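Local coordinates for protein putrescine aminotransferase (Halomonas elongata DSM 2581, PDB 6GWI) that probably catalyses transfer of an amino group from amines such as putrescine to a keto or aldehyde acceptor, using bound pyridoxal-5'-phosphate, at residues 252-257 and 280-285; 141-146 and 219-224; 108-113 and 299-304; 121-126 and 316-321. All blocks are in the same frame, centred on the assembly; numbering follows the deposited sequence.

How the contacts relate
Contact 2 lies in a parallel sheet that includes strands 142-146, 217-222 and 252-255, contact 3 in an antiparallel one of 280-283, 295-300 and 108-114, and the single bridge of contact 1 joins the two, between 252-255 and 280-283. Centres of contacts 1 and 2 are about 10 Å apart, those of 1 and 3 about 11 Å, and those of 2 and 3 about 18 Å. Contact 4, its centre about 13 Å from those of 1 and 3, sets helix 117-134 against the loop 316-321. Along the chain, contact 2 closes before contact 1 opens, while contacts 3 and 4 interlock. Contacts 1 and 2 touch the subunit's own PLP, whereas contact 4 reaches the PLP of its partner, tying the fold to the dimer.

Contact 1 (252-257 and 280-285); sequences LLVADE and LMPIAK. With PLP (pyridoxal-5'-phosphate), chain D.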
# COMPACT_ATOMS: atom_id res chain seq x y z
N LEU B 252 -14.47 -14.13 14.33
CA LEU B 252 -14.58 -12.73 13.93
C LEU B 252 -15.16 -12.63 12.53
O LEU B 252 -14.91 -13.47 11.66
CB LEU B 252 -13.21 -12.05 13.98
CG LEU B 252 -12.52 -11.97 15.34
CD1 LEU B 252 -11.13 -11.40 15.18
CD2 LEU B 252 -13.33 -11.12 16.31
N LEU B 253 -15.91 -11.56 12.29
CA LEU B 253 -16.45 -11.24 10.98
C LEU B 253 -15.69 -10.06 10.40
O LEU B 253 -15.65 -8.99 11.01
CB LEU B 253 -17.95 -10.92 11.06
CG LEU B 253 -18.60 -10.44 9.76
CD1 LEU B 253 -18.50 -11.48 8.67
CD2 LEU B 253 -20.05 -10.07 10.00
N VAL B 254 -15.09 -10.26 9.23
CA VAL B 254 -14.44 -9.20 8.48
C VAL B 254 -15.28 -8.94 7.24
O VAL B 254 -15.38 -9.81 6.35
CB VAL B 254 -13.00 -9.55 8.10
CG1 VAL B 254 -12.35 -8.38 7.36
CG2 VAL B 254 -12.20 -9.92 9.34
N ALA B 255 -15.89 -7.77 7.16
CA ALA B 255 -16.63 -7.33 5.98
C ALA B 255 -15.70 -6.42 5.17
O ALA B 255 -15.38 -5.31 5.61
CB ALA B 255 -17.92 -6.61 6.38
N ASP B 256 -15.27 -6.89 4.01
CA ASP B 256 -14.38 -6.11 3.15
C ASP B 256 -15.23 -5.08 2.41
O ASP B 256 -15.96 -5.42 1.47
CB ASP B 256 -13.63 -7.00 2.17
CG ASP B 256 -12.56 -6.25 1.38
OD1 ASP B 256 -12.67 -5.01 1.25
OD2 ASP B 256 -11.62 -6.89 0.87
N GLU B 257 -15.13 -3.81 2.83
CA GLU B 257 -15.96 -2.73 2.33
C GLU B 257 -15.22 -1.85 1.32
O GLU B 257 -15.63 -0.70 1.10
CB GLU B 257 -16.45 -1.87 3.49
CG GLU B 257 -17.38 -2.58 4.44
CD GLU B 257 -18.80 -2.64 3.93
OE1 GLU B 257 -19.07 -2.11 2.84
OE2 GLU B 257 -19.65 -3.22 4.64
N LEU B 280 -14.22 -6.13 11.94
CA LEU B 280 -13.25 -5.33 11.20
C LEU B 280 -13.81 -5.04 9.82
O LEU B 280 -14.52 -5.86 9.23
CB LEU B 280 -11.90 -6.04 11.09
CG LEU B 280 -11.25 -6.49 12.40
CD1 LEU B 280 -10.17 -7.52 12.12
CD2 LEU B 280 -10.67 -5.30 13.15
N MET B 281 -13.49 -3.85 9.29
CA MET B 281 -13.94 -3.44 7.97
C MET B 281 -12.81 -2.71 7.25
O MET B 281 -12.52 -1.54 7.57
CB MET B 281 -15.18 -2.54 8.05
CG MET B 281 -16.45 -3.23 8.54
SD MET B 281 -17.93 -2.20 8.38
CE MET B 281 -17.41 -0.73 9.26
N PRO B 282 -12.14 -3.36 6.31
CA PRO B 282 -11.19 -2.63 5.46
C PRO B 282 -11.93 -1.73 4.48
O PRO B 282 -13.04 -2.03 4.03
CB PRO B 282 -10.40 -3.73 4.75
CG PRO B 282 -11.27 -4.94 4.81
CD PRO B 282 -12.12 -4.81 6.05
N ILE B 283 -11.29 -0.60 4.16
CA ILE B 283 -11.89 0.41 3.30
C ILE B 283 -10.81 1.07 2.46
O ILE B 283 -9.63 1.08 2.83
CB ILE B 283 -12.66 1.48 4.12
CG1 ILE B 283 -11.74 2.06 5.20
CG2 ILE B 283 -13.92 0.89 4.72
CD1 ILE B 283 -12.34 3.24 5.94
N ALA B 284 -11.22 1.62 1.32
CA ALA B 284 -10.37 2.42 0.44
C ALA B 284 -11.24 2.95 -0.70
O ALA B 284 -12.43 3.24 -0.50
CB ALA B 284 -9.20 1.61 -0.09
N LYS B 285 -10.67 3.04 -1.90
CA LYS B 285 -11.42 3.42 -3.10
C LYS B 285 -12.32 4.63 -2.87
O LYS B 285 -11.83 5.77 -2.89
CB LYS B 285 -12.23 2.21 -3.61
CG LYS B 285 -11.35 1.15 -4.28
CD LYS B 285 -12.15 0.03 -4.94
CE LYS B 285 -11.26 -0.93 -5.76
NZ LYS B 285 -10.71 -2.09 -4.98
N1 PLP D . -10.80 -5.49 -1.37
C2 PLP D . -11.76 -5.34 -2.35
C2A PLP D . -13.16 -5.86 -2.10
C3 PLP D . -11.44 -4.72 -3.55
O3 PLP D . -12.41 -4.59 -4.51
C4 PLP D . -10.15 -4.23 -3.78
C4A PLP D . -10.00 -3.06 -4.72
C5 PLP D . -9.18 -4.40 -2.78
C6 PLP D . -9.52 -5.02 -1.58
C5A PLP D . -7.76 -3.91 -2.96
O4P PLP D . -7.66 -2.51 -2.82
P PLP D . -6.34 -1.78 -3.40
O1P PLP D . -5.12 -2.36 -2.72
O2P PLP D . -6.45 -0.30 -3.14
O3P PLP D . -6.26 -2.03 -4.88
O HOH W 1 -14.26 1.55 1.08
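The pyridoxal phosphate site of this aminotransferase is built partly at the ends of two neighbouring, almost parallel strands, where D256 packs on P282. Strands 252-255 and 280-283 diverge by only 19° and are joined by a single bridge, V254 with L280. A255 N donates to L280 O at 3.1 Å, and further on E257 N reaches P282 O at 3.0 Å. P282 has no N-H to offer, but its ring packs against the strand opposite and the start of the loop after it: CD meets V254 CG1 at 3.8 Å, crossing the valine almost perpendicularly, and CG lies against D256 CA. On the other face M281 SD and E257 CG run side by side 4.0 Å apart, while the E257 carboxylate goes on to the backbone amides of G270 and S271.

D256 holds CG anti to its own nitrogen (chi1 -173°), which directs the carboxylate to the coenzyme, with OD2 2.8 Å from PLP N1. H151 and N121 bond to the same OD2, and V258 N holds OD1, fixing the group's rotation. With an alanine here the pyridine nitrogen is likely to lose its facing carboxylate, leaving H151 and N121 without their shared acceptor. At the end of the second segment K285 NZ is bonded covalently to PLP C4A, 1.2 Å away, its long chain spanning the distance from the strand's end. An aspartate at the ring nitrogen and a lysine aldimine, each carried on a loop after a strand, are the signature of fold-type I aminotransferases.

Contact 2 (141-146 and 219-224); sequences QWIIGR and AFIAEP. With PLP (pyridoxal-5'-phosphate), chain D.
I143 and I144 pair in parallel register with A219 and F220, the two strands meeting at 25° and bonded alternately: I144 N to A219 O at 2.9 Å, then I221 N to I144 O. The side chains alternate between the sheet's two faces. I143 CD1 rests on A219 CB at 3.9 Å, and V128 of helix 117-134 packs on both; on the reverse face I144 CG2 meets F220 CD1 at 4.1 Å, roughly perpendicular, against L205 of helix 194-212.

The R146 chain bends at chi3 (-56°), which turns its guanidinium across to A222 and E223 of the other segment. The group lies over A222, whose CB sits 3.7 Å from the plane at the centre of one face, and NH2 makes a weak bond to E223 O at 2.8 Å. Two waters lie in the plane at its edge, one passing on to E223 N and the other to P224 O, while Y238 takes NH1. E223 turns its carboxylate to the coenzyme, OE1 lying 3.5 Å from the PLP methyl C2A, and is held by the amides of Y150 and G227. Cofactor residues at the C-terminal ends of parallel strands are characteristic of the large domain of fold-type I PLP enzymes.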
# COMPACT_ATOMS: atom_id res chain seq x y z
N GLN B 141 -6.28 -19.51 14.21
CA GLN B 141 -5.50 -18.81 13.20
C GLN B 141 -6.15 -18.78 11.83
O GLN B 141 -5.87 -17.88 11.02
CB GLN B 141 -4.13 -19.47 13.04
CG GLN B 141 -3.32 -19.63 14.30
CD GLN B 141 -2.06 -20.43 14.05
OE1 GLN B 141 -0.96 -19.88 14.05
NE2 GLN B 141 -2.21 -21.73 13.82
N TRP B 142 -7.00 -19.76 11.53
CA TRP B 142 -7.49 -19.94 10.17
C TRP B 142 -8.47 -18.83 9.79
O TRP B 142 -9.33 -18.44 10.58
CB TRP B 142 -8.16 -21.30 10.02
CG TRP B 142 -7.19 -22.42 9.80
CD1 TRP B 142 -6.53 -23.13 10.76
CD2 TRP B 142 -6.78 -22.98 8.54
NE1 TRP B 142 -5.73 -24.08 10.19
CE2 TRP B 142 -5.86 -24.01 8.83
CE3 TRP B 142 -7.09 -22.70 7.21
CZ2 TRP B 142 -5.26 -24.76 7.82
CZ3 TRP B 142 -6.48 -23.45 6.22
CH2 TRP B 142 -5.58 -24.47 6.53
N ILE B 143 -8.32 -18.33 8.57
CA ILE B 143 -9.24 -17.37 7.98
C ILE B 143 -10.01 -18.08 6.88
O ILE B 143 -9.40 -18.72 6.01
CB ILE B 143 -8.51 -16.14 7.41
CG1 ILE B 143 -7.47 -15.60 8.39
CG2 ILE B 143 -9.51 -15.05 7.01
CD1 ILE B 143 -8.04 -14.97 9.61
N ILE B 144 -11.33 -17.98 6.90
CA ILE B 144 -12.16 -18.54 5.85
C ILE B 144 -12.61 -17.40 4.95
O ILE B 144 -13.34 -16.50 5.37
CB ILE B 144 -13.37 -19.30 6.42
CG1 ILE B 144 -12.90 -20.45 7.31
CG2 ILE B 144 -14.23 -19.82 5.28
CD1 ILE B 144 -13.99 -21.04 8.16
N GLY B 145 -12.16 -17.44 3.69
CA GLY B 145 -12.70 -16.61 2.64
C GLY B 145 -13.56 -17.42 1.68
O GLY B 145 -13.93 -18.56 1.94
N ARG B 146 -13.86 -16.80 0.55
CA ARG B 146 -14.69 -17.43 -0.47
C ARG B 146 -13.96 -17.48 -1.80
O ARG B 146 -13.15 -16.60 -2.12
CB ARG B 146 -16.02 -16.69 -0.64
CG ARG B 146 -16.84 -16.63 0.64
CD ARG B 146 -18.18 -15.93 0.46
NE ARG B 146 -18.04 -14.58 -0.07
CZ ARG B 146 -19.03 -13.70 -0.17
NH1 ARG B 146 -20.25 -14.02 0.24
NH2 ARG B 146 -18.80 -12.50 -0.68
N ALA B 219 -11.45 -16.26 11.81
CA ALA B 219 -12.30 -15.25 11.20
C ALA B 219 -12.87 -15.75 9.88
O ALA B 219 -12.31 -16.63 9.22
CB ALA B 219 -11.52 -13.95 10.95
N PHE B 220 -14.01 -15.16 9.52
CA PHE B 220 -14.61 -15.27 8.20
C PHE B 220 -14.55 -13.91 7.53
O PHE B 220 -14.93 -12.90 8.13
CB PHE B 220 -16.06 -15.77 8.31
CG PHE B 220 -16.84 -15.70 7.03
CD1 PHE B 220 -16.48 -16.45 5.92
CD2 PHE B 220 -17.98 -14.91 6.94
CE1 PHE B 220 -17.22 -16.40 4.75
CE2 PHE B 220 -18.72 -14.85 5.78
CZ PHE B 220 -18.34 -15.59 4.68
N ILE B 221 -14.03 -13.87 6.30
CA ILE B 221 -13.87 -12.62 5.56
C ILE B 221 -14.69 -12.71 4.29
O ILE B 221 -14.65 -13.73 3.59
CB ILE B 221 -12.39 -12.33 5.25
CG1 ILE B 221 -12.23 -10.94 4.63
CG2 ILE B 221 -11.81 -13.40 4.32
CD1 ILE B 221 -10.77 -10.53 4.36
N ALA B 222 -15.44 -11.65 3.98
CA ALA B 222 -16.27 -11.65 2.79
C ALA B 222 -16.59 -10.23 2.37
O ALA B 222 -16.75 -9.34 3.21
CB ALA B 222 -17.57 -12.43 3.04
N GLU B 223 -16.66 -10.01 1.06
CA GLU B 223 -17.27 -8.80 0.52
C GLU B 223 -18.79 -8.91 0.68
O GLU B 223 -19.36 -9.95 0.36
CB GLU B 223 -16.92 -8.63 -0.96
CG GLU B 223 -15.43 -8.66 -1.29
CD GLU B 223 -15.16 -8.96 -2.76
OE1 GLU B 223 -15.42 -8.09 -3.62
OE2 GLU B 223 -14.70 -10.08 -3.06
N PRO B 224 -19.47 -7.88 1.19
CA PRO B 224 -20.94 -7.95 1.23
C PRO B 224 -21.53 -8.29 -0.13
O PRO B 224 -22.42 -9.15 -0.24
CB PRO B 224 -21.36 -6.55 1.70
CG PRO B 224 -20.18 -6.06 2.48
CD PRO B 224 -18.97 -6.61 1.76
N1 PLP D . -10.80 -5.49 -1.37
C2 PLP D . -11.76 -5.34 -2.35
C2A PLP D . -13.16 -5.86 -2.10
C3 PLP D . -11.44 -4.72 -3.55
O3 PLP D . -12.41 -4.59 -4.51
C4 PLP D . -10.15 -4.23 -3.78
C4A PLP D . -10.00 -3.06 -4.72
C5 PLP D . -9.18 -4.40 -2.78
C6 PLP D . -9.52 -5.02 -1.58
C5A PLP D . -7.76 -3.91 -2.96
O4P PLP D . -7.66 -2.51 -2.82
P PLP D . -6.34 -1.78 -3.40
O1P PLP D . -5.12 -2.36 -2.72
O2P PLP D . -6.45 -0.30 -3.14
O3P PLP D . -6.26 -2.03 -4.88
O HOH W 2 -15.93 -12.20 -0.78
O HOH W 3 -14.11 -13.80 0.97
O HOH W 4 -22.00 -11.94 -0.80

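Contact 3 (108-113 and 299-304); sequences INRVFF and VGDRVA
N109 and D301 both set CG beside the backbone N and opposite the carbonyl carbon (chi1 -62° and -73°), and these matching turns bring their ends together. N109 ND2 donates to D301 OD1 at 3.0 Å, meeting the oxygen's syn lone pair, with the amide and carboxylate planes 31° apart. R110, its chain extended from CG to NE, crosses the aspartate at about a right angle and forms a salt bridge through NH1 to the same OD1 at 3.5 Å. On its way the arginine's CD passes 3.7 Å from A304 CB, a residue small enough to let the chain lie against the helix. One carboxylate oxygen thus serves an amide and a guanidinium. It also stands at the N-terminal first turn of helix 301-311, where a negative charge would probably be favoured by the helix dipole.

R110 and V299 form an antiparallel hydrogen-bonded pair, V299 N giving to R110 O at 2.8 Å. Next to it I108 CG1 lies 4.1 Å from the CA of G300, which is the N-cap of the helix.

Strand 295-300 passes directly into helix 301-311 here. M127 of helix 117-134 and L280 of the neighbouring strand pack on V299, helix 91-103 packs on V111 and F113, and beyond, V111 and F112 pair in parallel with a strand of the second subunit, so that the sheet continues across the dimer interface.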
# COMPACT_ATOMS: atom_id res chain seq x y z
N ILE B 108 -18.21 0.21 16.29
CA ILE B 108 -17.03 0.35 15.46
C ILE B 108 -16.58 1.80 15.61
O ILE B 108 -17.12 2.70 14.94
CB ILE B 108 -17.32 -0.02 14.00
CG1 ILE B 108 -17.81 -1.47 13.96
CG2 ILE B 108 -16.07 0.15 13.14
CD1 ILE B 108 -18.34 -1.93 12.62
N ASN B 109 -15.60 2.04 16.49
CA ASN B 109 -15.27 3.40 16.91
C ASN B 109 -13.81 3.78 16.70
O ASN B 109 -13.41 4.87 17.12
CB ASN B 109 -15.64 3.57 18.39
CG ASN B 109 -17.12 3.39 18.64
OD1 ASN B 109 -17.95 4.09 18.07
ND2 ASN B 109 -17.47 2.43 19.50
N ARG B 110 -13.00 2.94 16.06
CA ARG B 110 -11.60 3.27 15.83
C ARG B 110 -11.20 2.89 14.41
O ARG B 110 -11.83 2.06 13.76
CB ARG B 110 -10.68 2.57 16.84
CG ARG B 110 -10.81 3.14 18.25
CD ARG B 110 -10.28 2.18 19.29
NE ARG B 110 -10.59 2.63 20.65
CZ ARG B 110 -11.57 2.14 21.41
NH1 ARG B 110 -12.35 1.17 20.97
NH2 ARG B 110 -11.75 2.63 22.63
N VAL B 111 -10.15 3.55 13.92
CA VAL B 111 -9.64 3.29 12.58
C VAL B 111 -8.12 3.25 12.63
O VAL B 111 -7.48 4.04 13.33
CB VAL B 111 -10.13 4.35 11.57
CG1 VAL B 111 -9.61 5.73 11.93
CG2 VAL B 111 -9.72 3.96 10.15
N PHE B 112 -7.55 2.30 11.89
CA PHE B 112 -6.13 2.23 11.59
C PHE B 112 -5.96 2.58 10.12
O PHE B 112 -6.54 1.91 9.26
CB PHE B 112 -5.58 0.84 11.90
CG PHE B 112 -4.08 0.75 11.82
CD1 PHE B 112 -3.43 0.76 10.59
CD2 PHE B 112 -3.32 0.62 12.97
CE1 PHE B 112 -2.05 0.67 10.52
CE2 PHE B 112 -1.94 0.53 12.90
CZ PHE B 112 -1.30 0.55 11.67
N PHE B 113 -5.18 3.61 9.83
CA PHE B 113 -5.06 4.09 8.46
C PHE B 113 -3.99 3.32 7.70
O PHE B 113 -2.97 2.91 8.25
CB PHE B 113 -4.75 5.59 8.43
CG PHE B 113 -5.90 6.45 8.87
CD1 PHE B 113 -7.07 6.51 8.12
CD2 PHE B 113 -5.82 7.21 10.02
CE1 PHE B 113 -8.13 7.30 8.52
CE2 PHE B 113 -6.87 8.00 10.42
CZ PHE B 113 -8.03 8.05 9.67
N VAL B 299 -12.21 -0.60 13.09
CA VAL B 299 -11.94 -1.65 14.07
C VAL B 299 -13.06 -1.64 15.10
O VAL B 299 -13.33 -0.61 15.72
CB VAL B 299 -10.57 -1.45 14.75
CG1 VAL B 299 -10.30 -2.58 15.74
CG2 VAL B 299 -9.46 -1.36 13.70
N GLY B 300 -13.71 -2.80 15.27
CA GLY B 300 -14.77 -2.91 16.24
C GLY B 300 -14.24 -2.92 17.66
O GLY B 300 -13.07 -3.22 17.93
N ASP B 301 -15.14 -2.61 18.60
CA ASP B 301 -14.76 -2.47 19.99
C ASP B 301 -14.14 -3.74 20.55
O ASP B 301 -13.23 -3.69 21.38
CB ASP B 301 -15.97 -2.08 20.84
CG ASP B 301 -16.40 -0.64 20.64
OD1 ASP B 301 -15.57 0.18 20.20
OD2 ASP B 301 -17.58 -0.33 20.93
N ARG B 302 -14.64 -4.91 20.13
CA ARG B 302 -14.13 -6.16 20.67
C ARG B 302 -12.66 -6.35 20.33
O ARG B 302 -11.85 -6.71 21.20
CB ARG B 302 -14.99 -7.34 20.21
CG ARG B 302 -14.45 -8.68 20.67
CD ARG B 302 -15.48 -9.79 20.58
NE ARG B 302 -16.59 -9.51 21.49
CZ ARG B 302 -17.71 -10.22 21.58
NH1 ARG B 302 -17.89 -11.29 20.83
NH2 ARG B 302 -18.65 -9.86 22.45
N VAL B 303 -12.28 -6.16 19.06
CA VAL B 303 -10.87 -6.30 18.70
C VAL B 303 -10.06 -5.14 19.27
O VAL B 303 -8.95 -5.33 19.78
CB VAL B 303 -10.72 -6.41 17.17
CG1 VAL B 303 -9.24 -6.35 16.77
CG2 VAL B 303 -11.36 -7.69 16.67
N ALA B 304 -10.60 -3.92 19.18
CA ALA B 304 -9.85 -2.75 19.64
C ALA B 304 -9.50 -2.86 21.12
O ALA B 304 -8.38 -2.54 21.53
CB ALA B 304 -10.67 -1.49 19.38

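Contact 4 (121-126 and 316-321); sequences NDTVLR and HGFTYS. With PLP (pyridoxal-5'-phosphate), chain C.
H316 is gripped at both ring nitrogens by helix 117-134, and this is the tight part of the contact. NE2 donates to T123 OG1 at 3.0 Å and ND1 accepts from R126 NH1 at 2.9 Å, each partner near the plane of the imidazole. The ring reaches the helix because its CG stands anti to the backbone N (chi1 -180°), and R126 curls back to it through a bend at chi3 (74°). The N-H of R126 comes in at 132°, a bent bond; NH1 also bonds to F315 O, and T123 OG1 in turn bonds to E119 O. T123 CG2 fills in at 3.8 Å from H316 CD2, so a threonine gives both hydroxyl and methyl. A leucine in place of H316 would probably leave R126 NH1 and T123 OG1 each without one of their mates.

In fold-type I dimers a loop of this kind crosses to the partner's active site, and here the type I turn F318 to S321 does so: T319 N and OG1 bond to O1P of the PLP of the second subunit, the hydroxyl at 2.7 Å.

The looser side lies toward that subunit rather than toward solvent. The edge of the F318 ring comes only to 3.9 Å from T123 OG1 with CE2, and D122 O is 4.5 Å from H316 CE1. D122 bonds through OD1 to T154 OG1 of its own chain and through OD2 to L155 N of the second subunit.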
# COMPACT_ATOMS: atom_id res chain seq x y z
N ASN B 121 -6.18 -5.06 4.18
CA ASN B 121 -6.41 -6.48 4.44
C ASN B 121 -5.20 -7.13 5.11
O ASN B 121 -5.38 -8.04 5.93
CB ASN B 121 -6.82 -7.20 3.15
CG ASN B 121 -8.31 -7.05 2.85
OD1 ASN B 121 -9.15 -7.47 3.64
ND2 ASN B 121 -8.63 -6.43 1.72
N ASP B 122 -3.98 -6.68 4.81
CA ASP B 122 -2.82 -7.12 5.60
C ASP B 122 -2.98 -6.73 7.06
O ASP B 122 -2.65 -7.51 7.96
CB ASP B 122 -1.52 -6.52 5.07
CG ASP B 122 -1.09 -7.11 3.75
OD1 ASP B 122 -1.71 -6.78 2.72
OD2 ASP B 122 -0.12 -7.91 3.75
N THR B 123 -3.44 -5.50 7.31
CA THR B 123 -3.70 -5.06 8.67
C THR B 123 -4.75 -5.95 9.33
O THR B 123 -4.58 -6.39 10.48
CB THR B 123 -4.18 -3.60 8.65
OG1 THR B 123 -3.26 -2.81 7.88
CG2 THR B 123 -4.29 -3.03 10.05
N VAL B 124 -5.84 -6.23 8.61
CA VAL B 124 -6.87 -7.14 9.11
C VAL B 124 -6.25 -8.46 9.54
O VAL B 124 -6.53 -8.98 10.63
CB VAL B 124 -7.94 -7.36 8.03
CG1 VAL B 124 -8.77 -8.61 8.33
CG2 VAL B 124 -8.84 -6.14 7.92
N LEU B 125 -5.41 -9.05 8.68
CA LEU B 125 -4.89 -10.38 8.96
C LEU B 125 -4.02 -10.38 10.21
O LEU B 125 -4.15 -11.28 11.06
CB LEU B 125 -4.11 -10.89 7.75
CG LEU B 125 -3.58 -12.33 7.81
CD1 LEU B 125 -4.65 -13.31 8.25
CD2 LEU B 125 -3.04 -12.74 6.45
N ARG B 126 -3.14 -9.39 10.35
CA ARG B 126 -2.29 -9.34 11.54
C ARG B 126 -3.10 -9.01 12.78
O ARG B 126 -2.84 -9.56 13.86
CB ARG B 126 -1.17 -8.32 11.35
CG ARG B 126 -0.15 -8.71 10.30
CD ARG B 126 1.05 -7.77 10.31
NE ARG B 126 1.93 -8.00 11.45
CZ ARG B 126 2.88 -7.15 11.86
NH1 ARG B 126 3.06 -6.00 11.22
NH2 ARG B 126 3.64 -7.45 12.91
N HIS B 316 3.26 -2.54 13.67
CA HIS B 316 2.59 -2.58 12.39
C HIS B 316 2.30 -1.15 11.94
O HIS B 316 1.98 -0.29 12.76
CB HIS B 316 1.28 -3.37 12.48
CG HIS B 316 0.55 -3.45 11.18
ND1 HIS B 316 0.91 -4.32 10.17
CD2 HIS B 316 -0.52 -2.76 10.71
CE1 HIS B 316 0.10 -4.17 9.14
NE2 HIS B 316 -0.77 -3.22 9.44
N GLY B 317 2.42 -0.92 10.64
CA GLY B 317 2.00 0.35 10.08
C GLY B 317 2.86 0.75 8.90
O GLY B 317 3.86 0.11 8.58
N PHE B 318 2.44 1.83 8.24
CA PHE B 318 3.04 2.26 6.99
C PHE B 318 3.43 3.73 7.04
O PHE B 318 2.72 4.55 7.64
CB PHE B 318 2.07 2.00 5.83
CG PHE B 318 1.54 0.59 5.80
CD1 PHE B 318 2.25 -0.43 5.18
CD2 PHE B 318 0.35 0.27 6.44
CE1 PHE B 318 1.77 -1.73 5.18
CE2 PHE B 318 -0.13 -1.02 6.44
CZ PHE B 318 0.58 -2.02 5.81
N THR B 319 4.55 4.05 6.40
CA THR B 319 5.06 5.41 6.32
C THR B 319 3.95 6.40 6.00
O THR B 319 3.85 7.46 6.63
CB THR B 319 6.17 5.49 5.26
OG1 THR B 319 7.27 4.66 5.65
CG2 THR B 319 6.65 6.90 5.08
N TYR B 320 3.09 6.06 5.05
CA TYR B 320 2.04 6.96 4.60
C TYR B 320 0.69 6.69 5.27
O TYR B 320 -0.33 7.20 4.80
CB TYR B 320 1.92 6.87 3.07
CG TYR B 320 3.18 7.36 2.36
CD1 TYR B 320 3.83 8.51 2.79
CD2 TYR B 320 3.71 6.67 1.27
CE1 TYR B 320 4.98 8.97 2.15
CE2 TYR B 320 4.86 7.13 0.63
CZ TYR B 320 5.48 8.28 1.08
OH TYR B 320 6.62 8.74 0.45
N SER B 321 0.68 5.91 6.35
CA SER B 321 -0.52 5.78 7.17
C SER B 321 -0.97 7.15 7.65
O SER B 321 -0.18 7.89 8.26
CB SER B 321 -0.26 4.87 8.37
OG SER B 321 -0.05 3.53 7.98
N1 PLP C . 11.77 -0.99 3.02
C2 PLP C . 12.56 -0.14 3.75
C2A PLP C . 14.06 -0.28 3.66
C3 PLP C . 11.98 0.85 4.54
O3 PLP C . 12.79 1.69 5.27
C4 PLP C . 10.59 0.98 4.61
C4A PLP C . 10.00 2.31 5.00
C5 PLP C . 9.80 0.10 3.86
C6 PLP C . 10.39 -0.87 3.07
C5A PLP C . 8.30 0.19 3.91
O4P PLP C . 7.80 1.30 3.19
P PLP C . 6.30 1.81 3.52
O1P PLP C . 6.27 2.30 4.95
O2P PLP C . 5.34 0.66 3.33
O3P PLP C . 5.96 2.95 2.58